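Local structure of CrRbcX-IIa (Chlamydomonas reinhardtii, 5BS1) at residues A83-L86 with M87-E91; M103-A106 with S107-T110. The protein probably acts as a homodimeric chaperone in the assembly of Rubisco, binding newly made large subunits on their way to the complete enzyme. All coordinates share one frame; numbering follows the deposited sequence.

Interaction 1 of 2, residues A83-L86 with M87-E91; sequences ALRL and MEVRE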
# COMPACT_ATOMS: atom_id res chain seq x y z
N ALA A 83 -21.47 -11.26 -2.40
CA ALA A 83 -20.08 -11.71 -2.27
C ALA A 83 -19.51 -12.19 -3.60
O ALA A 83 -18.39 -11.81 -3.95
CB ALA A 83 -19.92 -12.77 -1.22
N LEU A 84 -20.28 -12.98 -4.36
CA LEU A 84 -19.81 -13.42 -5.68
C LEU A 84 -19.48 -12.24 -6.58
O LEU A 84 -18.47 -12.25 -7.28
CB LEU A 84 -20.80 -14.33 -6.37
CG LEU A 84 -21.05 -15.71 -5.78
CD1 LEU A 84 -22.03 -16.45 -6.68
CD2 LEU A 84 -19.80 -16.52 -5.59
N ARG A 85 -20.34 -11.22 -6.58
CA ARG A 85 -20.09 -10.06 -7.40
C ARG A 85 -18.84 -9.27 -6.96
O ARG A 85 -18.05 -8.87 -7.80
CB ARG A 85 -21.32 -9.14 -7.39
CG ARG A 85 -21.15 -7.88 -8.21
CD ARG A 85 -20.95 -8.16 -9.68
NE ARG A 85 -20.82 -6.91 -10.43
CZ ARG A 85 -20.12 -6.77 -11.55
NH1 ARG A 85 -19.50 -7.81 -12.10
NH2 ARG A 85 -20.02 -5.58 -12.12
N LEU A 86 -18.69 -9.08 -5.66
CA LEU A 86 -17.53 -8.35 -5.12
C LEU A 86 -16.25 -9.13 -5.46
O LEU A 86 -15.25 -8.52 -5.80
CB LEU A 86 -17.66 -8.19 -3.63
CG LEU A 86 -18.72 -7.21 -3.16
CD1 LEU A 86 -19.01 -7.40 -1.68
CD2 LEU A 86 -18.31 -5.77 -3.46
N MSE A 87 -16.31 -10.45 -5.34
CA MSE A 87 -15.15 -11.32 -5.69
C MSE A 87 -14.79 -11.20 -7.15
O MSE A 87 -13.62 -11.10 -7.48
CB MSE A 87 -15.47 -12.77 -5.34
CG MSE A 87 -15.23 -12.90 -3.85
SE MSE A 87 -15.25 -14.73 -3.12
CE MSE A 87 -17.16 -14.55 -3.20
N GLU A 88 -15.79 -11.21 -8.03
CA GLU A 88 -15.58 -11.09 -9.46
C GLU A 88 -14.88 -9.76 -9.77
O GLU A 88 -13.94 -9.70 -10.56
CB GLU A 88 -16.95 -11.19 -10.19
CG GLU A 88 -16.99 -10.85 -11.67
CD GLU A 88 -18.39 -11.08 -12.28
OE1 GLU A 88 -19.43 -10.71 -11.66
OE2 GLU A 88 -18.47 -11.65 -13.38
N VAL A 89 -15.41 -8.68 -9.19
CA VAL A 89 -14.91 -7.34 -9.48
C VAL A 89 -13.47 -7.18 -8.98
O VAL A 89 -12.62 -6.61 -9.67
CB VAL A 89 -15.87 -6.26 -8.96
CG1 VAL A 89 -15.28 -4.87 -9.08
CG2 VAL A 89 -17.19 -6.32 -9.72
N ARG A 90 -13.18 -7.63 -7.77
CA ARG A 90 -11.82 -7.45 -7.24
C ARG A 90 -10.80 -8.29 -8.01
O ARG A 90 -9.65 -7.87 -8.14
CB ARG A 90 -11.74 -7.70 -5.73
CG ARG A 90 -11.74 -9.16 -5.31
CD ARG A 90 -11.67 -9.29 -3.80
NE ARG A 90 -11.64 -10.67 -3.38
CZ ARG A 90 -11.34 -11.09 -2.14
NH1 ARG A 90 -11.05 -10.23 -1.19
NH2 ARG A 90 -11.37 -12.38 -1.84
N GLU A 91 -11.22 -9.42 -8.56
CA GLU A 91 -10.36 -10.25 -9.39
C GLU A 91 -10.17 -9.60 -10.77
O GLU A 91 -9.02 -9.53 -11.27
CB GLU A 91 -10.94 -11.67 -9.51
CG GLU A 91 -10.04 -12.62 -10.28
CD GLU A 91 -10.38 -14.10 -10.10
OE1 GLU A 91 -11.06 -14.52 -9.13
OE2 GLU A 91 -9.90 -14.91 -10.94

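Interaction 2 of 2, residues M103-A106 with S107-T110; sequences MEMA and SRET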
# COMPACT_ATOMS: atom_id res chain seq x y z
N MSE A 103 4.37 1.85 -9.64
CA MSE A 103 5.77 1.75 -9.18
C MSE A 103 6.59 2.91 -9.73
O MSE A 103 7.42 3.47 -9.03
CB MSE A 103 6.39 0.41 -9.52
CG MSE A 103 7.84 0.26 -9.03
SE MSE A 103 7.96 0.31 -7.06
CE MSE A 103 9.91 0.32 -6.87
N GLU A 104 6.34 3.32 -10.97
CA GLU A 104 7.06 4.48 -11.52
C GLU A 104 6.75 5.79 -10.79
O GLU A 104 7.67 6.55 -10.49
CB GLU A 104 6.89 4.60 -13.03
CG GLU A 104 7.73 5.70 -13.65
CD GLU A 104 9.23 5.53 -13.44
OE1 GLU A 104 9.76 4.44 -13.18
OE2 GLU A 104 9.97 6.54 -13.52
N MSE A 105 5.49 6.01 -10.43
CA MSE A 105 5.12 7.19 -9.62
C MSE A 105 5.81 7.13 -8.27
O MSE A 105 6.40 8.12 -7.81
CB MSE A 105 3.61 7.32 -9.39
CG MSE A 105 2.87 7.82 -10.62
SE MSE A 105 1.01 8.28 -10.20
CE MSE A 105 0.25 6.50 -9.87
N ALA A 106 5.79 5.96 -7.64
CA ALA A 106 6.41 5.80 -6.31
C ALA A 106 7.91 6.10 -6.39
O ALA A 106 8.48 6.73 -5.50
CB ALA A 106 6.16 4.41 -5.75
N SER A 107 8.53 5.63 -7.46
CA SER A 107 9.98 5.74 -7.67
C SER A 107 10.34 7.19 -8.00
O SER A 107 11.21 7.78 -7.35
CB SER A 107 10.40 4.80 -8.79
OG SER A 107 10.18 3.45 -8.41
N ARG A 108 9.69 7.74 -9.00
CA ARG A 108 9.95 9.12 -9.41
C ARG A 108 9.73 10.08 -8.22
O ARG A 108 10.56 10.94 -7.97
CB ARG A 108 9.05 9.52 -10.56
CG ARG A 108 9.20 10.99 -10.97
CD ARG A 108 8.34 11.38 -12.13
NE ARG A 108 6.91 11.26 -11.89
CZ ARG A 108 6.13 10.30 -12.40
NH1 ARG A 108 6.63 9.35 -13.17
NH2 ARG A 108 4.82 10.32 -12.15
N GLU A 109 8.62 9.92 -7.52
CA GLU A 109 8.32 10.86 -6.42
C GLU A 109 9.24 10.67 -5.22
O GLU A 109 9.42 11.62 -4.42
CB GLU A 109 6.83 10.81 -6.08
CG GLU A 109 5.99 11.35 -7.24
CD GLU A 109 4.50 11.43 -6.95
OE1 GLU A 109 4.05 11.02 -5.86
OE2 GLU A 109 3.77 11.93 -7.83
N THR A 110 9.82 9.48 -5.05
CA THR A 110 10.86 9.28 -4.04
C THR A 110 12.11 10.08 -4.40
O THR A 110 12.67 10.81 -3.56
CB THR A 110 11.22 7.81 -3.85
OG1 THR A 110 10.07 7.10 -3.33
CG2 THR A 110 12.37 7.64 -2.88
O HOH W 1 9.19 8.96 -14.20

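Interaction 1 of 2, residues A83-L86 with M87-E91
R85 and E88, one helical turn apart, pair as a salt bridge, with NH1 of R85 2.9 Å from OE1 of E88. The carboxylate oxygen sits at the guanidinium edge, close to its plane, but the nitrogen meets OE1 from above the carboxylate, and the two planes stand 88° apart. A single N-H therefore makes the link, and no forked pair forms. R85 can lean forward over the next turn because its CG is anti to the backbone N (chi1 179°) and its chain then bends at chi2 (63°). V89, a full turn on from R85, supplies an apolar floor: its CG2 lies 3.5 Å from R85 CZ, over the middle of one guanidinium face. An alanine in place of R85 would probably leave E88 without this positive partner and take the flat guanidinium off V89 CG2. NH2 of R85 turns to Q36 on helix 13-38, while the guanidinium of buried R90 forms a salt bridge with D69 and hydrogen bonds with T26 and with N114 of the second subunit.

The contact belongs to helix 80-96 of the all-helical RbcX fold. Backbone bonds of the i to i+4 kind hold the turn, among them M87 N to A83 O at 2.8 Å and R90 N to L86 O at 3.0 Å.

Apolar contacts lie on another side of the helix. The flexible selenomethionine M87 bends at chi3, bringing CE to 3.8 Å from A83 CB and 4.1 Å from L84 CD2; L84 and M87 also pack on M118 of the second subunit.

Interaction 2 of 2, residues M103-A106 with S107-T110
M103 offers its carbonyl oxygen to two donors of S107, and the two approach from opposite faces of the carbonyl plane. The amide N of S107 lies 2.9 Å from M103 O and its hydroxyl OG 2.8 Å from the same oxygen. Serine suits this buried place because its short side chain, with OG beside the backbone N (chi1 -64°), can spend its hydroxyl on the preceding turn. The selenomethionine methyl of M103 closes over that hydroxyl, CE standing 3.5 Å from OG of S107.

E104 receives R108 N on its backbone oxygen, but the carboxylate and the guanidinium are joined through a water. R108 extends to CD and then bends at chi3 (62°), which turns its guanidinium back over the previous turn. The charged atoms remain separated, E104 OE2 lying 4.4 Å from R108 NH1. One water spans them, donating to E104 OE2 at 2.6 Å and accepting from R108 NH1 at 2.8 Å at the guanidinium edge. NH2 of R108 hydrogen-bonds to the backbone oxygen of S7 of the second subunit. All of this lies on helix 99-121, the long C-terminal helix of the RbcX fold, which here runs along the partner subunit.

M105 continues the regular helical bonding through its oxygen to E109 N. The aliphatic CB and CG of E109 pass by that oxygen, and its carboxylate goes on to a salt bridge with R15 of the second subunit.

A106, small and buried, repeats the pattern of M103. Its oxygen takes both T110 N and T110 OG1, again from opposite faces. T110 OG1 lies 2.7 Å from A106 O, since threonine's beta-hydroxyl can reach the oxygen one turn back; OG1 also forms a hydrogen bond with NE of R22 of the second subunit.

Interactions 1 and 2 lie on successive helices, 80-96 and 99-121, but on opposite sides of the chain's centre. Their centres are 29 Å apart and their nearest atoms about 17 Å, so within one subunit they do not touch. The dimer relates them more closely. R90 and E91 of interaction 1 bond to N114, on helix 99-121 of the second subunit, while T110 of interaction 2 meets R22 of the second subunit, and within a chain R22 lies close to R90, two like charges side by side. Interaction 1 of each subunit thus probably lies near interaction 2 of the other. Both contribute to the dimer interface.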